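PDB 4QQS: glycoside hydrolase family 43, which has alpha-L-arabinofuranosidase activity and probably hydrolyses glycosidic bonds in xylan degradation. Local coordinates for residues A[10-15]-A[285-290]; A[35-40]-A[53-58]; A[77-82]-A[163-168]; A[83-88]-A[108-113]. One frame throughout, in Å; residues are numbered along the deposited sequence.

Interaction 1 of 4, residues A[10-15]-A[285-290]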
loop_
_atom_site.group_PDB
_atom_site.type_symbol
_atom_site.label_atom_id
_atom_site.label_comp_id
_atom_site.label_asym_id
_atom_site.label_seq_id
_atom_site.Cartn_x
_atom_site.Cartn_y
_atom_site.Cartn_z
ATOM N N GLY A 10 -9.360 -15.674 1.168
ATOM C CA GLY A 10 -8.126 -16.414 1.308
ATOM C C GLY A 10 -7.795 -16.844 2.721
ATOM O O GLY A 10 -6.873 -17.642 2.922
ATOM N N GLY A 11 -8.499 -16.290 3.707
ATOM C CA GLY A 11 -8.239 -16.621 5.091
ATOM C C GLY A 11 -6.827 -16.287 5.525
ATOM O O GLY A 11 -6.236 -16.988 6.346
ATOM N N ILE A 12 -6.288 -15.210 4.971
ATOM C CA ILE A 12 -4.930 -14.804 5.258
ATOM C C ILE A 12 -4.945 -13.840 6.432
ATOM O O ILE A 12 -5.490 -12.747 6.328
ATOM C CB ILE A 12 -4.305 -14.115 4.039
ATOM C CG1 ILE A 12 -4.276 -15.065 2.841
ATOM C CG2 ILE A 12 -2.900 -13.641 4.362
ATOM C CD1 ILE A 12 -3.984 -14.366 1.545
ATOM N N THR A 13 -4.382 -14.274 7.551
ATOM C CA THR A 13 -4.344 -13.473 8.758
ATOM C C THR A 13 -2.898 -13.290 9.195
ATOM O O THR A 13 -1.974 -13.837 8.596
ATOM C CB THR A 13 -5.176 -14.100 9.887
ATOM O OG1 THR A 13 -4.522 -15.293 10.334
ATOM C CG2 THR A 13 -6.607 -14.414 9.420
ATOM N N GLY A 14 -2.710 -12.475 10.223
ATOM C CA GLY A 14 -1.381 -12.155 10.709
ATOM C C GLY A 14 -0.599 -11.287 9.740
ATOM O O GLY A 14 0.638 -11.330 9.723
ATOM N N ILE A 15 -1.310 -10.491 8.946
ATOM C CA ILE A 15 -0.670 -9.651 7.955
ATOM C C ILE A 15 -1.066 -8.197 8.120
ATOM O O ILE A 15 -1.860 -7.848 8.996
ATOM C CB ILE A 15 -0.950 -10.156 6.514
ATOM C CG1 ILE A 15 -2.439 -10.149 6.156
ATOM C CG2 ILE A 15 -0.392 -11.554 6.352
ATOM C CD1 ILE A 15 -3.099 -8.801 5.887
ATOM N N ARG A 285 -4.080 -8.393 10.966
ATOM C CA ARG A 285 -5.074 -8.012 9.973
ATOM C C ARG A 285 -5.206 -9.106 8.915
ATOM O O ARG A 285 -4.418 -10.058 8.866
ATOM C CB ARG A 285 -4.753 -6.645 9.381
ATOM C CG ARG A 285 -4.946 -5.554 10.450
ATOM C CD ARG A 285 -3.949 -4.463 10.469
ATOM N NE ARG A 285 -2.560 -4.901 10.476
ATOM C CZ ARG A 285 -1.599 -4.056 10.175
ATOM N NH1 ARG A 285 -1.922 -2.803 9.901
ATOM N NH2 ARG A 285 -0.341 -4.439 10.138
ATOM N N THR A 286 -6.233 -8.959 8.089
ATOM C CA THR A 286 -6.628 -9.966 7.130
ATOM C C THR A 286 -7.004 -9.288 5.808
ATOM O O THR A 286 -7.308 -8.103 5.777
ATOM C CB THR A 286 -7.762 -10.835 7.712
ATOM O OG1 THR A 286 -8.006 -11.972 6.881
ATOM C CG2 THR A 286 -9.031 -10.045 7.875
ATOM N N VAL A 287 -6.942 -10.042 4.717
ATOM C CA VAL A 287 -7.076 -9.531 3.366
ATOM C C VAL A 287 -8.524 -9.547 2.884
ATOM O O VAL A 287 -9.255 -10.519 3.112
ATOM C CB VAL A 287 -6.205 -10.383 2.410
ATOM C CG1 VAL A 287 -6.341 -9.913 0.975
ATOM C CG2 VAL A 287 -4.739 -10.349 2.830
ATOM N N ASN A 288 -8.913 -8.484 2.181
ATOM C CA ASN A 288 -10.258 -8.300 1.641
ATOM C C ASN A 288 -10.171 -7.688 0.263
ATOM O O ASN A 288 -9.201 -6.991 -0.054
ATOM C CB ASN A 288 -11.076 -7.346 2.503
ATOM C CG ASN A 288 -11.115 -7.758 3.945
ATOM O OD1 ASN A 288 -11.967 -8.534 4.365
ATOM N ND2 ASN A 288 -10.145 -7.300 4.704
ATOM N N ILE A 289 -11.203 -7.916 -0.546
ATOM C CA ILE A 289 -11.346 -7.237 -1.827
ATOM C C ILE A 289 -12.742 -6.653 -1.949
ATOM O O ILE A 289 -13.702 -7.164 -1.358
ATOM C CB ILE A 289 -11.055 -8.169 -3.034
ATOM C CG1 ILE A 289 -12.136 -9.245 -3.193
ATOM C CG2 ILE A 289 -9.651 -8.776 -2.906
ATOM C CD1 ILE A 289 -11.908 -10.138 -4.384
ATOM N N ASP A 290 -12.882 -5.585 -2.726
ATOM C CA ASP A 290 -14.207 -5.095 -3.079
ATOM C C ASP A 290 -14.115 -4.249 -4.342
ATOM O O ASP A 290 -13.044 -3.789 -4.732
ATOM C CB ASP A 290 -14.861 -4.303 -1.921
ATOM C CG ASP A 290 -15.659 -5.179 -0.952
ATOM O OD1 ASP A 290 -16.463 -6.025 -1.412
ATOM O OD2 ASP A 290 -15.517 -4.973 0.285
HETATM O O HOH W 1 -7.965 -13.042 4.127
#
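Thr286 reaches across to the carbonyl of Ile12, with OG1 2.7 Å from Ile12 O. The hydroxyl is the donor and sits above the carbonyl plane, about 49° out of it. OG1 lies opposite the backbone N (chi1 -170°), which turns it to the 10-15 loop. Val287 N adds a weak bond to the same oxygen. A water accepts from Ile12 N and lies 3.0 Å from Thr286 OG1.

Beside this polar point apolar groups meet. Val287 CG2 touches two isoleucines, 3.8 Å from Ile15 CD1 and 4.0 Å from Ile12 CB. Ile15 CG1 and CD1 also lie along the Arg285 carbonyl. Ile15 and Arg285 form an antiparallel hydrogen-bonded pair, with Ile15 N 3.1 Å from Arg285 O and Arg285 N 3.0 Å from Ile15 O. Gly14 faces Arg285 as well, which makes a G1 beta bulge. The Arg285 chain bends at chi2 and chi3, and NE returns weakly to Ile15 O. The arginine lies close to Asp17, the predicted proton acceptor.

Within the five-bladed propeller, the loop before strand 16-23 thus meets strand 285-295 of the last sheet. Ile12 and Val287 touch Leu29 of strand 26-32. Strand 285-295 is also bonded to strand 268-275, Thr286 to Thr274.

Interaction 2 of 4, residues A[35-40]-A[53-58]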
loop_
_atom_site.group_PDB
_atom_site.type_symbol
_atom_site.label_atom_id
_atom_site.label_comp_id
_atom_site.label_asym_id
_atom_site.label_seq_id
_atom_site.Cartn_x
_atom_site.Cartn_y
_atom_site.Cartn_z
ATOM N N ILE A 35 7.592 -10.017 9.915
ATOM C CA ILE A 35 8.096 -8.677 10.216
ATOM C C ILE A 35 9.552 -8.654 10.661
ATOM O O ILE A 35 10.195 -7.620 10.551
ATOM C CB ILE A 35 7.217 -7.962 11.275
ATOM C CG1 ILE A 35 7.029 -8.845 12.513
ATOM C CG2 ILE A 35 5.880 -7.560 10.660
ATOM C CD1 ILE A 35 6.362 -8.156 13.692
ATOM N N ASN A 36 10.073 -9.768 11.151
ATOM C CA ASN A 36 11.466 -9.795 11.582
ATOM C C ASN A 36 12.433 -10.115 10.449
ATOM O O ASN A 36 13.646 -10.054 10.641
ATOM C CB ASN A 36 11.663 -10.806 12.707
ATOM C CG ASN A 36 10.977 -10.400 13.991
ATOM O OD1 ASN A 36 10.651 -9.235 14.202
ATOM N ND2 ASN A 36 10.785 -11.363 14.874
ATOM N N ARG A 37 11.913 -10.444 9.268
ATOM C CA ARG A 37 12.721 -11.121 8.259
ATOM C C ARG A 37 12.473 -10.748 6.784
ATOM O O ARG A 37 13.414 -10.686 5.993
ATOM C CB ARG A 37 12.531 -12.639 8.475
ATOM C CG ARG A 37 13.231 -13.540 7.491
ATOM C CD ARG A 37 13.080 -14.996 7.856
ATOM N NE ARG A 37 13.811 -15.801 6.899
ATOM C CZ ARG A 37 14.204 -17.046 7.107
ATOM N NH1 ARG A 37 13.950 -17.643 8.265
ATOM N NH2 ARG A 37 14.865 -17.689 6.157
ATOM N N GLY A 38 11.226 -10.556 6.375
ATOM C CA GLY A 38 10.954 -10.382 4.963
ATOM C C GLY A 38 9.472 -10.452 4.666
ATOM O O GLY A 38 8.639 -10.155 5.520
ATOM N N PHE A 39 9.143 -10.835 3.439
ATOM C CA PHE A 39 7.776 -10.751 2.951
ATOM C C PHE A 39 7.338 -12.012 2.262
ATOM O O PHE A 39 7.979 -12.469 1.312
ATOM C CB PHE A 39 7.616 -9.555 1.998
ATOM C CG PHE A 39 8.105 -8.278 2.601
ATOM C CD1 PHE A 39 7.356 -7.639 3.573
ATOM C CD2 PHE A 39 9.330 -7.748 2.243
ATOM C CE1 PHE A 39 7.827 -6.501 4.182
ATOM C CE2 PHE A 39 9.819 -6.608 2.852
ATOM C CZ PHE A 39 9.063 -5.981 3.822
ATOM N N LYS A 40 6.210 -12.532 2.730
ATOM C CA LYS A 40 5.519 -13.622 2.075
ATOM C C LYS A 40 4.812 -13.149 0.815
ATOM O O LYS A 40 4.438 -11.980 0.669
ATOM C CB LYS A 40 4.494 -14.236 3.029
ATOM C CG LYS A 40 5.121 -14.987 4.190
ATOM C CD LYS A 40 4.101 -15.466 5.198
ATOM C CE LYS A 40 4.737 -16.427 6.190
ATOM N NZ LYS A 40 3.852 -16.755 7.333
ATOM N N LYS A 53 3.013 -19.022 -1.016
ATOM C CA LYS A 53 4.150 -19.472 -1.816
ATOM C C LYS A 53 5.513 -19.072 -1.248
ATOM O O LYS A 53 6.496 -19.026 -1.984
ATOM C CB LYS A 53 4.031 -18.974 -3.260
ATOM C CG LYS A 53 2.759 -19.432 -3.972
ATOM C CD LYS A 53 3.070 -20.165 -5.277
ATOM C CE LYS A 53 1.851 -20.845 -5.876
ATOM N NZ LYS A 53 2.005 -21.110 -7.343
ATOM N N GLY A 54 5.572 -18.811 0.053
ATOM C CA GLY A 54 6.839 -18.607 0.734
ATOM C C GLY A 54 7.314 -17.169 0.760
ATOM O O GLY A 54 6.563 -16.240 0.465
ATOM N N LEU A 55 8.577 -16.979 1.133
ATOM C CA LEU A 55 9.150 -15.637 1.207
ATOM C C LEU A 55 9.659 -15.193 -0.157
ATOM O O LEU A 55 10.653 -15.713 -0.667
ATOM C CB LEU A 55 10.289 -15.560 2.230
ATOM C CG LEU A 55 9.925 -15.756 3.703
ATOM C CD1 LEU A 55 11.179 -15.711 4.569
ATOM C CD2 LEU A 55 8.922 -14.729 4.183
ATOM N N ALA A 56 8.996 -14.197 -0.728
ATOM C CA ALA A 56 9.467 -13.574 -1.960
ATOM C C ALA A 56 10.752 -12.787 -1.735
ATOM O O ALA A 56 11.641 -12.786 -2.580
ATOM C CB ALA A 56 8.394 -12.654 -2.513
ATOM N N LEU A 57 10.822 -12.100 -0.600
ATOM C CA LEU A 57 12.010 -11.373 -0.164
ATOM C C LEU A 57 12.342 -11.894 1.230
ATOM O O LEU A 57 11.508 -11.869 2.135
ATOM C CB LEU A 57 11.722 -9.863 -0.149
ATOM C CG LEU A 57 12.671 -8.756 0.314
ATOM C CD1 LEU A 57 13.096 -8.892 1.763
ATOM C CD2 LEU A 57 13.862 -8.670 -0.590
ATOM N N ASP A 58 13.559 -12.397 1.371
ATOM C CA ASP A 58 14.059 -12.905 2.628
ATOM C C ASP A 58 15.343 -12.150 2.905
ATOM O O ASP A 58 16.302 -12.275 2.153
ATOM C CB ASP A 58 14.322 -14.412 2.490
ATOM C CG ASP A 58 14.717 -15.076 3.799
ATOM O OD1 ASP A 58 14.853 -14.364 4.816
ATOM O OD2 ASP A 58 14.912 -16.317 3.801
#
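Arg37 grips the carboxylate of Asp58 side-on. NE meets OD1 of Asp58 at 2.7 Å, and NH2 meets OD2 at 2.7 Å. Both oxygens lie near the guanidinium plane, but the two flat groups are turned 37° apart. OD2 is met on its syn side, whereas OD1 is approached from above the carboxylate plane. The Arg37 side chain is extended from CG to NE, with CG opposite the backbone N (chi1 177°). Asp58 OD1 also accepts from Tyr60 N, which would steady the carboxylate. Leu55 CD1 lies 3.5 Å from Arg37 NE. With an alanine here in place of the arginine, Asp58 would probably lose its charged mate and Leu55 CD1 its cover.

Leu55 CD2 packs 3.8 Å from Lys40 CG. On the face opposite Asp58 lie Phe39 and Leu57, side by side and pointing the same way. Phe39 CD2 is 4.0 Å from Leu57 CD1, and Leu57 CB lies at the ring edge.

Phe39 N bonds to Leu57 O at 2.9 Å. Phe39 O receives weak bonds from Ala56 N and Leu57 N, a classic beta bulge that shifts the register by one. Gly38 passes close to Leu57 O, where a CB would clash.

Strands 38-44 and 51-58 form this hairpin, at one side of a four-stranded antiparallel sheet. Phe39 and Leu57 rest on Met85 and Tyr87 of strand 82-90 in the next sheet.

Interaction 3 of 4, residues A[77-82]-A[163-168]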
loop_
_atom_site.group_PDB
_atom_site.type_symbol
_atom_site.label_atom_id
_atom_site.label_comp_id
_atom_site.label_asym_id
_atom_site.label_seq_id
_atom_site.Cartn_x
_atom_site.Cartn_y
_atom_site.Cartn_z
ATOM N N ILE A 77 6.339 -3.890 -8.735
ATOM C CA ILE A 77 5.955 -3.492 -10.087
ATOM C C ILE A 77 6.711 -4.317 -11.120
ATOM O O ILE A 77 7.772 -4.855 -10.836
ATOM C CB ILE A 77 6.202 -1.981 -10.357
ATOM C CG1 ILE A 77 7.688 -1.621 -10.290
ATOM C CG2 ILE A 77 5.393 -1.148 -9.375
ATOM C CD1 ILE A 77 8.002 -0.196 -10.713
ATOM N N PHE A 78 6.130 -4.422 -12.309
ATOM C CA PHE A 78 6.804 -5.004 -13.461
ATOM C C PHE A 78 7.242 -3.852 -14.359
ATOM O O PHE A 78 6.399 -3.137 -14.904
ATOM C CB PHE A 78 5.868 -5.953 -14.192
ATOM C CG PHE A 78 6.510 -6.662 -15.341
ATOM C CD1 PHE A 78 7.445 -7.650 -15.119
ATOM C CD2 PHE A 78 6.175 -6.343 -16.647
ATOM C CE1 PHE A 78 8.030 -8.305 -16.177
ATOM C CE2 PHE A 78 6.764 -6.999 -17.703
ATOM C CZ PHE A 78 7.691 -7.976 -17.460
ATOM N N TYR A 79 8.557 -3.656 -14.472
ATOM C CA TYR A 79 9.142 -2.456 -15.091
ATOM C C TYR A 79 10.427 -2.877 -15.739
ATOM O O TYR A 79 11.198 -3.594 -15.124
ATOM C CB TYR A 79 9.426 -1.399 -14.009
ATOM C CG TYR A 79 10.076 -0.093 -14.455
ATOM C CD1 TYR A 79 9.332 0.894 -15.091
ATOM C CD2 TYR A 79 11.416 0.169 -14.194
ATOM C CE1 TYR A 79 9.905 2.094 -15.464
ATOM C CE2 TYR A 79 11.997 1.371 -14.579
ATOM C CZ TYR A 79 11.235 2.330 -15.212
ATOM O OH TYR A 79 11.783 3.539 -15.585
ATOM N N ASN A 80 10.647 -2.449 -16.981
ATOM C CA ASN A 80 11.826 -2.839 -17.741
ATOM C C ASN A 80 12.018 -4.356 -17.722
ATOM O O ASN A 80 13.121 -4.870 -17.521
ATOM C CB ASN A 80 13.057 -2.109 -17.214
ATOM C CG ASN A 80 13.074 -0.626 -17.590
ATOM O OD1 ASN A 80 12.317 -0.166 -18.448
ATOM N ND2 ASN A 80 13.958 0.124 -16.948
ATOM N N ASN A 81 10.915 -5.057 -17.942
ATOM C CA ASN A 81 10.913 -6.499 -18.126
ATOM C C ASN A 81 11.435 -7.273 -16.919
ATOM O O ASN A 81 11.921 -8.387 -17.070
ATOM C CB ASN A 81 11.686 -6.891 -19.389
ATOM C CG ASN A 81 11.184 -8.178 -19.992
ATOM O OD1 ASN A 81 9.997 -8.499 -19.891
ATOM N ND2 ASN A 81 12.081 -8.926 -20.626
ATOM N N LYS A 82 11.325 -6.691 -15.725
ATOM C CA LYS A 82 11.571 -7.456 -14.504
ATOM C C LYS A 82 10.729 -6.909 -13.371
ATOM O O LYS A 82 9.986 -5.955 -13.555
ATOM C CB LYS A 82 13.053 -7.518 -14.130
ATOM C CG LYS A 82 13.681 -6.258 -13.611
ATOM C CD LYS A 82 15.146 -6.565 -13.298
ATOM C CE LYS A 82 15.858 -5.441 -12.590
ATOM N NZ LYS A 82 17.247 -5.822 -12.211
ATOM N N MET A 163 11.410 9.864 -10.125
ATOM C CA MET A 163 12.631 9.069 -10.053
ATOM C C MET A 163 13.390 9.124 -11.352
ATOM O O MET A 163 12.837 9.417 -12.406
ATOM C CB MET A 163 12.343 7.602 -9.747
ATOM C CG MET A 163 11.365 7.380 -8.592
ATOM S SD MET A 163 11.167 5.657 -8.166
ATOM C CE MET A 163 12.583 5.414 -7.113
ATOM N N SER A 164 14.672 8.799 -11.269
ATOM C CA SER A 164 15.447 8.536 -12.456
ATOM C C SER A 164 14.863 7.310 -13.149
ATOM O O SER A 164 14.146 6.493 -12.537
ATOM C CB SER A 164 16.906 8.289 -12.092
ATOM O OG SER A 164 17.004 7.246 -11.136
ATOM N N GLN A 165 15.209 7.155 -14.421
ATOM C CA GLN A 165 14.704 6.041 -15.198
ATOM C C GLN A 165 15.111 4.692 -14.625
ATOM O O GLN A 165 14.367 3.726 -14.771
ATOM C CB GLN A 165 15.175 6.151 -16.654
ATOM C CG GLN A 165 14.458 7.230 -17.450
ATOM C CD GLN A 165 13.013 6.873 -17.729
ATOM O OE1 GLN A 165 12.722 5.790 -18.232
ATOM N NE2 GLN A 165 12.093 7.773 -17.373
ATOM N N ASP A 166 16.273 4.629 -13.975
ATOM C CA ASP A 166 16.750 3.380 -13.381
ATOM C C ASP A 166 16.238 3.122 -11.959
ATOM O O ASP A 166 16.587 2.110 -11.351
ATOM C CB ASP A 166 18.283 3.272 -13.449
ATOM C CG ASP A 166 19.024 4.389 -12.711
ATOM O OD1 ASP A 166 18.408 5.121 -11.914
ATOM O OD2 ASP A 166 20.259 4.497 -12.926
ATOM N N LEU A 167 15.380 4.018 -11.473
ATOM C CA LEU A 167 14.792 3.943 -10.139
ATOM C C LEU A 167 15.779 4.110 -8.979
ATOM O O LEU A 167 15.405 3.884 -7.836
ATOM C CB LEU A 167 13.986 2.653 -9.948
ATOM C CG LEU A 167 12.988 2.276 -11.040
ATOM C CD1 LEU A 167 12.244 1.005 -10.667
ATOM C CD2 LEU A 167 12.011 3.409 -11.358
ATOM N N LEU A 168 17.020 4.517 -9.265
ATOM C CA LEU A 168 18.046 4.619 -8.220
ATOM C C LEU A 168 18.201 6.004 -7.586
ATOM O O LEU A 168 18.852 6.124 -6.539
ATOM C CB LEU A 168 19.400 4.161 -8.759
ATOM C CG LEU A 168 19.433 2.763 -9.367
ATOM C CD1 LEU A 168 20.820 2.474 -9.917
ATOM C CD2 LEU A 168 19.017 1.690 -8.374
HETATM O O HOH W 2 12.012 2.836 -18.586
#
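Tyr79 meets Gln165 and Leu167 where two turns of the five-bladed propeller come together: a type I' turn from Tyr79 to Lys82 and a type I turn from Ser164 to Leu167. The first links strands 72-79 and 82-90 of one sheet. The second lies in the loop after strand 153-162.

The direct polar link is one hydrogen bond. Tyr79 OH donates to Gln165 O at 2.7 Å, in the carbonyl plane and on a lone pair. The oxygen lies at the edge of the ring. With CG opposite the backbone N (chi1 178°), the phenol extends across to the second turn. A water bridges Asn80 OD1 and Gln165 OE1. A phenylalanine here in place of the tyrosine would probably leave Gln165 O without its hydroxyl donor and the two turns without their direct polar link.

The apolar part is Leu167 against Tyr79. The two side chains slide past each other in opposite directions. Leu167 CD1 is 3.7 Å from Tyr79 CD2, and CD2 of the leucine is 3.8 Å from Tyr79 CE2. Ile77 CD1 adds a looser touch to Leu167 CD1 at 4.4 Å. Pro137 of strand 137-143 also packs on Tyr79, Gln165 and Leu167.

The 163-168 loop is also bonded within itself. Leu167 N bonds to Ser164 O. Asp166 forms an Asx turn, with Leu168 N 3.1 Å from Asp166 OD1. Ser164 OG gives its proton to that same OD1 at 2.7 Å, from the opposite face of the carboxylate plane to Leu168 N.

Interaction 4 of 4, residues A[83-88]-A[108-113]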
loop_
_atom_site.group_PDB
_atom_site.type_symbol
_atom_site.label_atom_id
_atom_site.label_comp_id
_atom_site.label_asym_id
_atom_site.label_seq_id
_atom_site.Cartn_x
_atom_site.Cartn_y
_atom_site.Cartn_z
ATOM N N PHE A 83 10.831 -7.556 -12.212
ATOM C CA PHE A 83 10.050 -7.167 -11.047
ATOM C C PHE A 83 10.903 -6.386 -10.078
ATOM O O PHE A 83 12.009 -6.796 -9.753
ATOM C CB PHE A 83 9.441 -8.397 -10.373
ATOM C CG PHE A 83 8.560 -9.183 -11.290
ATOM C CD1 PHE A 83 9.091 -10.145 -12.133
ATOM C CD2 PHE A 83 7.207 -8.912 -11.367
ATOM C CE1 PHE A 83 8.282 -10.834 -13.012
ATOM C CE2 PHE A 83 6.396 -9.609 -12.242
ATOM C CZ PHE A 83 6.938 -10.566 -13.059
ATOM N N TYR A 84 10.386 -5.249 -9.631
ATOM C CA TYR A 84 11.039 -4.419 -8.627
ATOM C C TYR A 84 10.156 -4.350 -7.395
ATOM O O TYR A 84 8.971 -4.064 -7.491
ATOM C CB TYR A 84 11.279 -3.000 -9.134
ATOM C CG TYR A 84 12.349 -2.884 -10.185
ATOM C CD1 TYR A 84 12.059 -3.074 -11.518
ATOM C CD2 TYR A 84 13.652 -2.555 -9.840
ATOM C CE1 TYR A 84 13.023 -2.947 -12.484
ATOM C CE2 TYR A 84 14.635 -2.434 -10.806
ATOM C CZ TYR A 84 14.310 -2.629 -12.129
ATOM O OH TYR A 84 15.261 -2.503 -13.118
ATOM N N MET A 85 10.764 -4.601 -6.238
ATOM C CA MET A 85 10.092 -4.518 -4.958
ATOM C C MET A 85 10.665 -3.370 -4.142
ATOM O O MET A 85 11.870 -3.273 -3.962
ATOM C CB MET A 85 10.276 -5.805 -4.159
ATOM C CG MET A 85 9.558 -5.788 -2.806
ATOM S SD MET A 85 9.829 -7.251 -1.789
ATOM C CE MET A 85 8.880 -8.483 -2.674
ATOM N N THR A 86 9.791 -2.506 -3.647
ATOM C CA THR A 86 10.157 -1.574 -2.599
ATOM C C THR A 86 9.630 -2.104 -1.280
ATOM O O THR A 86 8.634 -2.829 -1.235
ATOM C CB THR A 86 9.576 -0.163 -2.847
ATOM O OG1 THR A 86 8.170 -0.257 -3.099
ATOM C CG2 THR A 86 10.256 0.518 -4.021
ATOM N N TYR A 87 10.305 -1.733 -0.201
ATOM C CA TYR A 87 9.885 -2.103 1.137
ATOM C C TYR A 87 10.635 -1.222 2.108
ATOM O O TYR A 87 11.563 -0.510 1.714
ATOM C CB TYR A 87 10.163 -3.581 1.428
ATOM C CG TYR A 87 11.620 -4.005 1.449
ATOM C CD1 TYR A 87 12.287 -4.365 0.284
ATOM C CD2 TYR A 87 12.324 -4.090 2.644
ATOM C CE1 TYR A 87 13.601 -4.813 0.308
ATOM C CE2 TYR A 87 13.634 -4.534 2.681
ATOM C CZ TYR A 87 14.268 -4.892 1.512
ATOM O OH TYR A 87 15.568 -5.343 1.591
ATOM N N SER A 88 10.293 -1.305 3.393
ATOM C CA SER A 88 11.098 -0.644 4.404
ATOM C C SER A 88 11.448 -1.617 5.517
ATOM O O SER A 88 10.768 -2.619 5.728
ATOM C CB SER A 88 10.414 0.617 4.944
ATOM O OG SER A 88 9.204 0.315 5.611
ATOM N N GLY A 108 10.041 -14.543 -6.559
ATOM C CA GLY A 108 11.364 -14.343 -6.006
ATOM C C GLY A 108 12.345 -15.429 -6.413
ATOM O O GLY A 108 12.059 -16.233 -7.301
ATOM N N PRO A 109 13.517 -15.464 -5.769
ATOM C CA PRO A 109 13.915 -14.570 -4.683
ATOM C C PRO A 109 14.236 -13.166 -5.173
ATOM O O PRO A 109 14.904 -12.988 -6.188
ATOM C CB PRO A 109 15.170 -15.240 -4.123
ATOM C CG PRO A 109 15.747 -15.975 -5.279
ATOM C CD PRO A 109 14.573 -16.444 -6.080
ATOM N N PHE A 110 13.757 -12.171 -4.438
ATOM C CA PHE A 110 14.139 -10.796 -4.690
ATOM C C PHE A 110 15.489 -10.514 -4.034
ATOM O O PHE A 110 15.754 -10.948 -2.904
ATOM C CB PHE A 110 13.067 -9.832 -4.165
ATOM C CG PHE A 110 11.865 -9.730 -5.065
ATOM C CD1 PHE A 110 10.900 -10.725 -5.093
ATOM C CD2 PHE A 110 11.701 -8.644 -5.906
ATOM C CE1 PHE A 110 9.807 -10.631 -5.941
ATOM C CE2 PHE A 110 10.609 -8.546 -6.739
ATOM C CZ PHE A 110 9.669 -9.541 -6.759
ATOM N N LYS A 111 16.339 -9.801 -4.764
ATOM C CA LYS A 111 17.660 -9.435 -4.279
ATOM C C LYS A 111 17.783 -7.921 -4.217
ATOM O O LYS A 111 17.383 -7.207 -5.144
ATOM C CB LYS A 111 18.756 -10.006 -5.175
ATOM C CG LYS A 111 18.848 -9.400 -6.547
ATOM C CD LYS A 111 20.014 -9.985 -7.324
ATOM C CE LYS A 111 20.188 -9.278 -8.654
ATOM N NZ LYS A 111 21.360 -9.787 -9.406
ATOM N N ASN A 112 18.336 -7.417 -3.122
ATOM C CA ASN A 112 18.509 -5.981 -2.974
ATOM C C ASN A 112 19.388 -5.422 -4.071
ATOM O O ASN A 112 20.432 -5.988 -4.406
ATOM C CB ASN A 112 19.138 -5.660 -1.623
ATOM C CG ASN A 112 18.200 -5.929 -0.475
ATOM O OD1 ASN A 112 16.979 -5.840 -0.623
ATOM N ND2 ASN A 112 18.759 -6.253 0.686
ATOM N N ILE A 113 18.955 -4.297 -4.623
ATOM C CA ILE A 113 19.769 -3.545 -5.557
ATOM C C ILE A 113 20.206 -2.184 -5.010
ATOM O O ILE A 113 21.297 -1.741 -5.342
ATOM C CB ILE A 113 19.165 -3.478 -6.978
ATOM C CG1 ILE A 113 17.846 -2.720 -6.999
ATOM C CG2 ILE A 113 19.041 -4.912 -7.548
ATOM C CD1 ILE A 113 17.235 -2.610 -8.388
HETATM O O HOH W 3 17.203 -7.294 2.991
#
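Strand 82-90 and residues 110-113 run at 78° to each other where they meet, with Met85 and Phe110 closest at 7.5 Å between CA atoms. Both belong to one blade of the five-bladed propeller, a four-stranded antiparallel sheet in which strand 96-103 lies between them.

Phe110 is the centre of the contact. Met85 CE sits over the middle of its ring, 3.9 Å from the centroid and 12° off the normal, a CH-pi contact. The sulfur stands farther above the same face, so this is a Met-aromatic contact. Met85 runs straight through chi1 and chi2 and bends at chi3, which brings the methyl back over the ring. Met85 CB touches Phe110 CD2 at 3.6 Å. Phe83 CB packs on Phe110 CZ at 3.8 Å. Leu57 and Ala56 of strand 51-58 also border this ring, so the neighbouring sheet shares the core.

Farther along, Ile113 CD1 meets the edge of the Tyr84 ring, 3.6 Å from CE2. The two side chains cross at about a right angle.

Tyr87 closes the other end. A water donates to its OH and accepts from Asn112 ND2. The hydroxyl itself donates to Asn112 OD1 at 2.7 Å, tilted 22° from the amide carbonyl plane.

How the interactions relate
From the N terminus, the 10-15 loop opens interaction 1, which closes only at strand 285-295. It joins the first and last sheets of the propeller, and the other three contacts nest inside its loop. Interaction 2 closes a short hairpin in the first sheet. Interaction 3 opens next at 77-82 and closes at 163-168, joining the second sheet to the loop after strand 153-162. Interaction 4 nests within it, inside the second sheet. Interactions 2 and 4 touch between sheets, through a probable hydrogen bond between Ala56 O and Phe110 N and through Leu57 on Met85. Interactions 3 and 4 meet where the neighbouring strands 72-79 and 82-90 pair. Interaction 1 touches none of the others.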